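Long-range contacts in probable hydrolase (Pseudomonas aeruginosa, PDB 7AL6), which is of uncertain function but probably acts as a hydrolase, possibly a lipolytic one, built on the alpha/beta hydrolase fold: residues N39-S44 and A186-E191; K155-Y160 and G196-T201; K165-R170 and E180-L185. All coordinates share one frame; numbering follows the deposited sequence.

Interaction 1: residues N39-S44 and A186-E191; sequences NAMSFS and AQRGLE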
# COMPACT_ATOMS: atom_id res chain seq x y z
N ASN A 39 22.69 8.04 4.54
CA ASN A 39 21.58 8.40 5.43
C ASN A 39 21.97 9.67 6.15
O ASN A 39 23.06 10.22 5.94
CB ASN A 39 21.24 7.27 6.40
CG ASN A 39 22.42 6.83 7.23
OD1 ASN A 39 22.98 7.62 7.98
ND2 ASN A 39 22.76 5.53 7.14
N ALA A 40 21.10 10.11 7.05
CA ALA A 40 21.32 11.39 7.71
C ALA A 40 22.58 11.42 8.57
O ALA A 40 23.04 12.50 8.94
CB ALA A 40 20.12 11.75 8.60
N MET A 41 23.12 10.28 8.96
CA MET A 41 24.37 10.33 9.71
C MET A 41 25.54 10.85 8.87
O MET A 41 26.58 11.19 9.43
CB MET A 41 24.74 8.94 10.23
CG MET A 41 23.83 8.39 11.36
SD MET A 41 23.97 9.36 12.86
CE MET A 41 25.51 8.73 13.55
N SER A 42 25.30 11.10 7.61
CA SER A 42 26.31 11.69 6.72
C SER A 42 26.64 13.07 7.32
O SER A 42 27.73 13.45 7.23
CB SER A 42 25.83 11.75 5.32
OG SER A 42 26.80 12.26 4.45
N PHE A 43 25.70 13.72 7.99
CA PHE A 43 25.85 15.07 8.58
C PHE A 43 26.12 15.04 10.09
O PHE A 43 26.09 16.09 10.69
CB PHE A 43 24.63 15.91 8.21
CG PHE A 43 24.42 16.05 6.73
CD1 PHE A 43 25.16 16.96 6.00
CD2 PHE A 43 23.54 15.23 6.05
CE1 PHE A 43 24.99 17.07 4.64
CE2 PHE A 43 23.38 15.35 4.68
CZ PHE A 43 24.11 16.26 3.97
N SER A 44 26.45 13.90 10.67
CA SER A 44 26.64 13.74 12.13
C SER A 44 27.78 14.62 12.64
O SER A 44 27.68 15.10 13.73
CB SER A 44 26.79 12.30 12.55
OG SER A 44 27.86 11.67 11.90
N ALA A 186 26.65 3.21 9.56
CA ALA A 186 26.11 1.91 9.98
C ALA A 186 25.12 2.03 11.13
O ALA A 186 24.21 1.21 11.25
CB ALA A 186 27.23 0.96 10.42
N GLN A 187 25.26 3.03 11.98
CA GLN A 187 24.37 3.23 13.15
C GLN A 187 22.92 3.45 12.69
O GLN A 187 22.04 3.14 13.43
CB GLN A 187 24.87 4.38 14.01
CG GLN A 187 26.22 4.08 14.62
CD GLN A 187 26.43 4.84 15.90
OE1 GLN A 187 26.63 6.04 15.90
NE2 GLN A 187 26.38 4.12 17.00
N ARG A 188 22.74 4.10 11.54
CA ARG A 188 21.43 4.42 10.94
C ARG A 188 21.13 3.56 9.71
O ARG A 188 20.03 3.63 9.27
CB ARG A 188 21.43 5.90 10.57
CG ARG A 188 20.08 6.59 10.59
CD ARG A 188 20.11 8.08 10.34
NE ARG A 188 18.78 8.60 10.17
CZ ARG A 188 18.09 9.21 11.11
NH1 ARG A 188 18.62 9.46 12.28
NH2 ARG A 188 16.86 9.60 10.85
N GLY A 189 22.08 2.79 9.20
CA GLY A 189 21.92 2.05 7.93
C GLY A 189 21.79 0.55 8.07
O GLY A 189 21.58 -0.09 7.09
N LEU A 190 21.91 -0.00 9.25
CA LEU A 190 21.82 -1.45 9.46
C LEU A 190 20.47 -1.84 10.06
O LEU A 190 19.96 -1.18 10.99
CB LEU A 190 22.93 -1.92 10.40
CG LEU A 190 24.35 -1.75 9.82
CD1 LEU A 190 25.37 -2.37 10.73
CD2 LEU A 190 24.39 -2.41 8.48
N GLU A 191 19.91 -2.91 9.55
CA GLU A 191 18.78 -3.54 10.18
C GLU A 191 19.09 -4.98 10.56
O GLU A 191 19.85 -5.66 9.88
CB GLU A 191 17.55 -3.52 9.26
CG GLU A 191 17.64 -4.35 8.06
CD GLU A 191 16.36 -4.24 7.24
OE1 GLU A 191 16.30 -3.38 6.34
OE2 GLU A 191 15.39 -4.97 7.53
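An Asx turn headed by Asn-39, in the loop after strand 28-33, packs against Arg-188 near the C-terminal end of helix 179-189. The turn closes where Asn-39 OD1 accepts a hydrogen bond from Met-41 N at 2.8 Å, the donor lying in the carbonyl plane. Asn-39 reaches this position with CG between its backbone N and carbonyl carbon (chi1 56°), and the bond holds the amide against the arginine chain: Asn-39 OD1 lies 3.5 Å from Arg-188 CB, with the amide turned 48° from the guanidinium plane. Asparagine suits the place because its other end is a donor; ND2 gives a hydrogen bond to Leu-185 O of the helix, although it merely lies near Gly-189 N, another donor.

In alpha/beta hydrolases the loop after this strand commonly carries part of the oxyanion hole, whereas helix 179-189 belongs to the insertion between strands 119-125 and 229-234, where cap domains of this superfamily usually sit. The contact therefore joins core to probable cap.

Arg-188 bridges the two parts. Its chain, extended from CG to NE, passes across the turn and brings one face of the guanidinium against the Ala-40 methyl, with Ala-40 CB 3.8 Å from Arg-188 NE and offset toward the rim. Alanine's small methyl lets the loop lie close over this face of the guanidinium, whose nitrogens form salt bridges with Asp-59 and Glu-7; Asp-59 also accepts from Ala-40 N, fixing loop and arginine together. Beside Asn-39, the flexible Met-41 is modelled in two conformers, so the 3.5 Å approach of Met-41 CG to Arg-188 CB in one of them is less certain. Gln-187 points its amide nitrogen to Gln-4 O of the second subunit.

Interaction 2: residues K155-Y160 and G196-T201; sequences KRKPVY and GYTWRT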
# COMPACT_ATOMS: atom_id res chain seq x y z
N LYS A 155 16.56 -10.14 -6.81
CA LYS A 155 17.60 -9.46 -6.03
C LYS A 155 17.48 -9.78 -4.54
O LYS A 155 16.37 -9.90 -4.00
CB LYS A 155 17.55 -7.93 -6.23
CG LYS A 155 17.80 -7.44 -7.66
CD LYS A 155 19.24 -6.97 -7.88
CE LYS A 155 19.39 -6.30 -9.26
NZ LYS A 155 20.71 -6.57 -9.89
N ARG A 156 18.63 -9.89 -3.91
CA ARG A 156 18.76 -10.16 -2.47
C ARG A 156 19.92 -9.32 -1.95
O ARG A 156 20.75 -8.90 -2.73
CB ARG A 156 18.92 -11.66 -2.24
CG ARG A 156 17.80 -12.48 -2.86
CD ARG A 156 16.54 -12.49 -2.02
NE ARG A 156 15.53 -13.40 -2.54
CZ ARG A 156 14.63 -13.08 -3.46
NH1 ARG A 156 14.62 -11.87 -3.97
NH2 ARG A 156 13.75 -13.97 -3.88
N LYS A 157 19.91 -9.07 -0.65
CA LYS A 157 20.89 -8.23 0.06
C LYS A 157 21.81 -9.12 0.89
O LYS A 157 21.35 -10.13 1.37
CB LYS A 157 20.12 -7.22 0.91
CG LYS A 157 18.71 -6.95 0.40
CD LYS A 157 18.17 -5.57 0.62
CE LYS A 157 16.67 -5.55 0.69
NZ LYS A 157 16.08 -5.15 -0.60
N PRO A 158 23.13 -8.83 0.97
CA PRO A 158 24.03 -9.59 1.81
C PRO A 158 23.72 -9.52 3.31
O PRO A 158 23.19 -8.57 3.73
CB PRO A 158 25.39 -8.90 1.72
CG PRO A 158 25.30 -8.00 0.52
CD PRO A 158 23.85 -7.90 0.12
N VAL A 159 24.06 -10.57 4.04
CA VAL A 159 23.89 -10.62 5.49
C VAL A 159 25.27 -10.70 6.12
O VAL A 159 26.11 -11.47 5.66
CB VAL A 159 23.01 -11.81 5.92
CG1 VAL A 159 22.90 -11.84 7.41
CG2 VAL A 159 21.66 -11.73 5.27
N TYR A 160 25.49 -9.87 7.13
CA TYR A 160 26.75 -9.80 7.88
C TYR A 160 26.46 -10.36 9.27
O TYR A 160 25.70 -9.74 9.98
CB TYR A 160 27.30 -8.37 7.93
CG TYR A 160 27.53 -7.84 6.54
CD1 TYR A 160 28.71 -8.09 5.87
CD2 TYR A 160 26.52 -7.20 5.86
CE1 TYR A 160 28.90 -7.68 4.57
CE2 TYR A 160 26.70 -6.78 4.56
CZ TYR A 160 27.88 -7.03 3.91
OH TYR A 160 28.04 -6.60 2.63
N GLY A 196 22.09 -11.80 11.92
CA GLY A 196 23.00 -10.68 11.78
C GLY A 196 22.37 -9.41 11.28
O GLY A 196 21.27 -9.03 11.69
N TYR A 197 23.09 -8.75 10.37
CA TYR A 197 22.76 -7.42 9.90
C TYR A 197 22.82 -7.36 8.38
O TYR A 197 23.55 -8.11 7.73
CB TYR A 197 23.70 -6.38 10.45
CG TYR A 197 23.62 -6.15 11.92
CD1 TYR A 197 22.58 -5.42 12.46
CD2 TYR A 197 24.58 -6.66 12.78
CE1 TYR A 197 22.50 -5.19 13.82
CE2 TYR A 197 24.51 -6.43 14.15
CZ TYR A 197 23.47 -5.70 14.67
OH TYR A 197 23.34 -5.47 16.03
N THR A 198 22.06 -6.43 7.84
CA THR A 198 21.97 -6.11 6.41
C THR A 198 21.96 -4.59 6.30
O THR A 198 21.39 -3.97 7.16
CB THR A 198 20.74 -6.78 5.80
OG1 THR A 198 21.03 -8.15 5.55
CG2 THR A 198 20.28 -6.17 4.50
N TRP A 199 22.58 -4.01 5.28
CA TRP A 199 22.53 -2.55 5.05
C TRP A 199 21.11 -2.31 4.51
O TRP A 199 20.84 -2.79 3.42
CB TRP A 199 23.65 -2.10 4.11
CG TRP A 199 24.97 -1.91 4.78
CD1 TRP A 199 25.96 -2.83 4.94
CD2 TRP A 199 25.44 -0.73 5.44
NE1 TRP A 199 27.00 -2.31 5.64
CE2 TRP A 199 26.71 -1.02 5.96
CE3 TRP A 199 24.92 0.55 5.62
CZ2 TRP A 199 27.46 -0.08 6.65
CZ3 TRP A 199 25.66 1.48 6.30
CH2 TRP A 199 26.91 1.17 6.80
N ARG A 200 20.25 -1.61 5.24
CA ARG A 200 18.83 -1.43 4.85
C ARG A 200 18.80 -0.71 3.51
O ARG A 200 19.37 0.33 3.40
CB ARG A 200 18.07 -0.65 5.92
CG ARG A 200 16.62 -0.38 5.57
CD ARG A 200 15.77 0.10 6.73
NE ARG A 200 14.41 0.29 6.27
CZ ARG A 200 13.99 1.33 5.59
NH1 ARG A 200 14.82 2.31 5.32
NH2 ARG A 200 12.74 1.40 5.20
N THR A 201 18.04 -1.23 2.57
CA THR A 201 18.04 -0.65 1.25
C THR A 201 16.86 -1.20 0.45
O THR A 201 16.20 -2.17 0.84
CB THR A 201 19.38 -0.93 0.54
OG1 THR A 201 19.53 -0.05 -0.58
CG2 THR A 201 19.44 -2.38 0.07
O HOH W 1 23.88 -5.77 3.34
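Two backbone hydrogen bonds pair Tyr-160 with Tyr-197 as a single antiparallel bridge. Tyr-160 N gives to Tyr-197 O at 2.7 Å, almost straight at 175°, and Tyr-197 N returns to Tyr-160 O at 2.8 Å. Gly-196 suits its place beside the bridge: with positive phi and no CB, its CA can approach Tyr-160 O in a CA-H...O contact.

Polar links through side chains and a water continue the pairing. With OG1 beside the backbone N (chi1 -79°), Thr-198 donates from OG1 to Pro-158 O at 2.9 Å, a carbonyl that also accepts from the water to which Trp-199 N donates at 2.9 Å. The proline, lacking an N-H, thus ties to the strand by its carbonyl. The bent Lys-157 chain ends in a weak hydrogen bond from NZ to Thr-201 O. The loop before helix 163-172 so lies along strand 196-199, which pairs with 190-193 in a two-stranded antiparallel sheet within the probable cap.

The edge of Trp-199 is turned to the face of Tyr-160 in an offset T-shaped stack, the planes 82° apart, with Trp-199 CD1 4.0 Å from Tyr-160 CE2, while Ala-166 O holds indole NE1. In apolar contact, Lys-157 CB meets Thr-198 CG2 at 3.7 Å.

Interaction 3: residues K165-R170 and E180-L185; sequences KAVEAR and EAAELL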
# COMPACT_ATOMS: atom_id res chain seq x y z
N LYS A 165 32.07 -6.72 10.22
CA LYS A 165 32.08 -7.14 8.83
C LYS A 165 31.14 -6.29 7.99
O LYS A 165 31.40 -6.06 6.80
CB LYS A 165 31.69 -8.62 8.70
CG LYS A 165 32.72 -9.63 9.25
CD LYS A 165 34.14 -9.42 8.71
CE LYS A 165 34.76 -10.75 8.26
NZ LYS A 165 36.22 -10.65 8.00
N ALA A 166 30.03 -5.83 8.58
CA ALA A 166 29.13 -4.92 7.86
C ALA A 166 29.82 -3.59 7.57
O ALA A 166 29.71 -3.05 6.46
CB ALA A 166 27.84 -4.72 8.67
N VAL A 167 30.56 -3.08 8.55
CA VAL A 167 31.31 -1.84 8.41
C VAL A 167 32.35 -1.96 7.30
O VAL A 167 32.38 -1.15 6.36
CB VAL A 167 31.99 -1.49 9.75
CG1 VAL A 167 33.15 -0.51 9.54
CG2 VAL A 167 30.97 -0.95 10.72
N GLU A 168 33.24 -2.95 7.43
CA GLU A 168 34.26 -3.16 6.41
C GLU A 168 33.65 -3.36 5.03
O GLU A 168 34.23 -2.93 4.04
CB GLU A 168 35.14 -4.36 6.79
CG GLU A 168 36.02 -4.06 8.00
CD GLU A 168 36.49 -5.29 8.76
OE1 GLU A 168 36.83 -5.15 9.96
OE2 GLU A 168 36.53 -6.40 8.16
N ALA A 169 32.46 -3.96 4.94
CA ALA A 169 31.86 -4.03 3.61
C ALA A 169 31.58 -2.64 3.04
O ALA A 169 31.60 -2.45 1.81
CB ALA A 169 30.59 -4.88 3.67
N ARG A 170 31.34 -1.64 3.92
CA ARG A 170 31.02 -0.29 3.45
C ARG A 170 32.29 0.51 3.13
O ARG A 170 32.25 1.41 2.30
CB ARG A 170 30.17 0.45 4.51
CG ARG A 170 29.79 1.91 4.18
CD ARG A 170 28.96 2.04 2.95
NE ARG A 170 28.63 3.44 2.61
CZ ARG A 170 29.42 4.23 1.88
NH1 ARG A 170 30.58 3.76 1.41
NH2 ARG A 170 29.06 5.48 1.61
N GLU A 180 35.56 5.29 10.66
CA GLU A 180 34.64 6.08 11.51
C GLU A 180 33.43 6.52 10.69
O GLU A 180 32.35 6.45 11.21
CB GLU A 180 35.36 7.25 12.16
CG GLU A 180 36.26 6.82 13.29
CD GLU A 180 36.85 7.97 14.08
OE1 GLU A 180 36.64 9.11 13.70
OE2 GLU A 180 37.50 7.70 15.07
N ALA A 181 33.62 6.96 9.46
CA ALA A 181 32.52 7.31 8.57
C ALA A 181 31.59 6.13 8.37
O ALA A 181 30.36 6.26 8.47
CB ALA A 181 33.07 7.80 7.22
N ALA A 182 32.17 4.96 8.07
CA ALA A 182 31.38 3.76 7.82
C ALA A 182 30.64 3.31 9.08
O ALA A 182 29.46 2.94 9.00
CB ALA A 182 32.27 2.67 7.26
N GLU A 183 31.28 3.42 10.25
CA GLU A 183 30.61 3.18 11.52
C GLU A 183 29.43 4.13 11.73
O GLU A 183 28.36 3.71 12.19
CB GLU A 183 31.61 3.33 12.69
CG GLU A 183 32.67 2.23 12.69
CD GLU A 183 33.69 2.32 13.83
OE1 GLU A 183 33.66 3.27 14.64
OE2 GLU A 183 34.56 1.42 13.87
N LEU A 184 29.64 5.43 11.50
CA LEU A 184 28.57 6.40 11.71
C LEU A 184 27.38 6.10 10.80
O LEU A 184 26.23 6.05 11.24
CB LEU A 184 29.12 7.81 11.49
CG LEU A 184 30.03 8.31 12.60
CD1 LEU A 184 30.82 9.55 12.15
CD2 LEU A 184 29.24 8.62 13.84
N LEU A 185 27.64 5.85 9.52
CA LEU A 185 26.56 5.49 8.63
C LEU A 185 25.88 4.18 9.04
O LEU A 185 24.66 4.05 8.88
CB LEU A 185 27.08 5.41 7.22
CG LEU A 185 27.48 6.77 6.62
CD1 LEU A 185 28.30 6.52 5.37
CD2 LEU A 185 26.26 7.61 6.30
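The axes of helices 165-170 and 180-185 approach to 8.7 Å with their directions 118° apart, and the CA atoms of Val-167 and Ala-182 stand 5.6 Å from each other at the crossing. Alanine suits this place because its lone methyl fits close to the facing backbone: Ala-182 CB lies 3.9 Å from Val-167 O and 4.0 Å from Val-167 CG1. The second branch of Val-167 serves a different neighbour, CG2 resting 4.1 Å from Glu-183 CG, so the aliphatic stem of the glutamate rather than its carboxylate does the packing.

Both helices lie between strands 119-125 and 229-234, the insertion that usually forms the cap in alpha/beta hydrolases. Arg-170 packs on the alanine from another direction. Arg-170 CG lies 4.0 Å from Ala-182 CB, and a bend at chi2 (61°) brings Arg-170 NH2 to 4.0 Å from Leu-185 CD1. A long, partly apolar side chain suits the buried site: its methylenes pack against the alanine, while NH2 forms a salt bridge with Asp-38 of the loop after strand 28-33. Arg-170 also touches His-264, near a probable Ser-His-Asp triad without contacting it, and Leu-185 packs on Leu-267 as well.

How the interactions relate
From the N terminus, the loop after strand 28-33 supplies residues 39-44, which wait 142 residues for their partner 186-191 in interaction 1. After 155-160 the helices of interaction 3 close the shortest loop, from 165-170 to 180-185. That loop lies within those of both interaction 1 and interaction 2, which cross each other because 155-160 falls between 39-44 and 186-191 while 196-201 comes after both. Helix 179-189 is shared by interactions 1 and 3. Strands 190-193 and 196-199, neighbours in one sheet, join interactions 1 and 2; Trp-199 NE1 reaches Ala-166 O to join 2 and 3. Interaction 1 ties the core loop to the probable cap; interactions 2 and 3 join parts within that insertion.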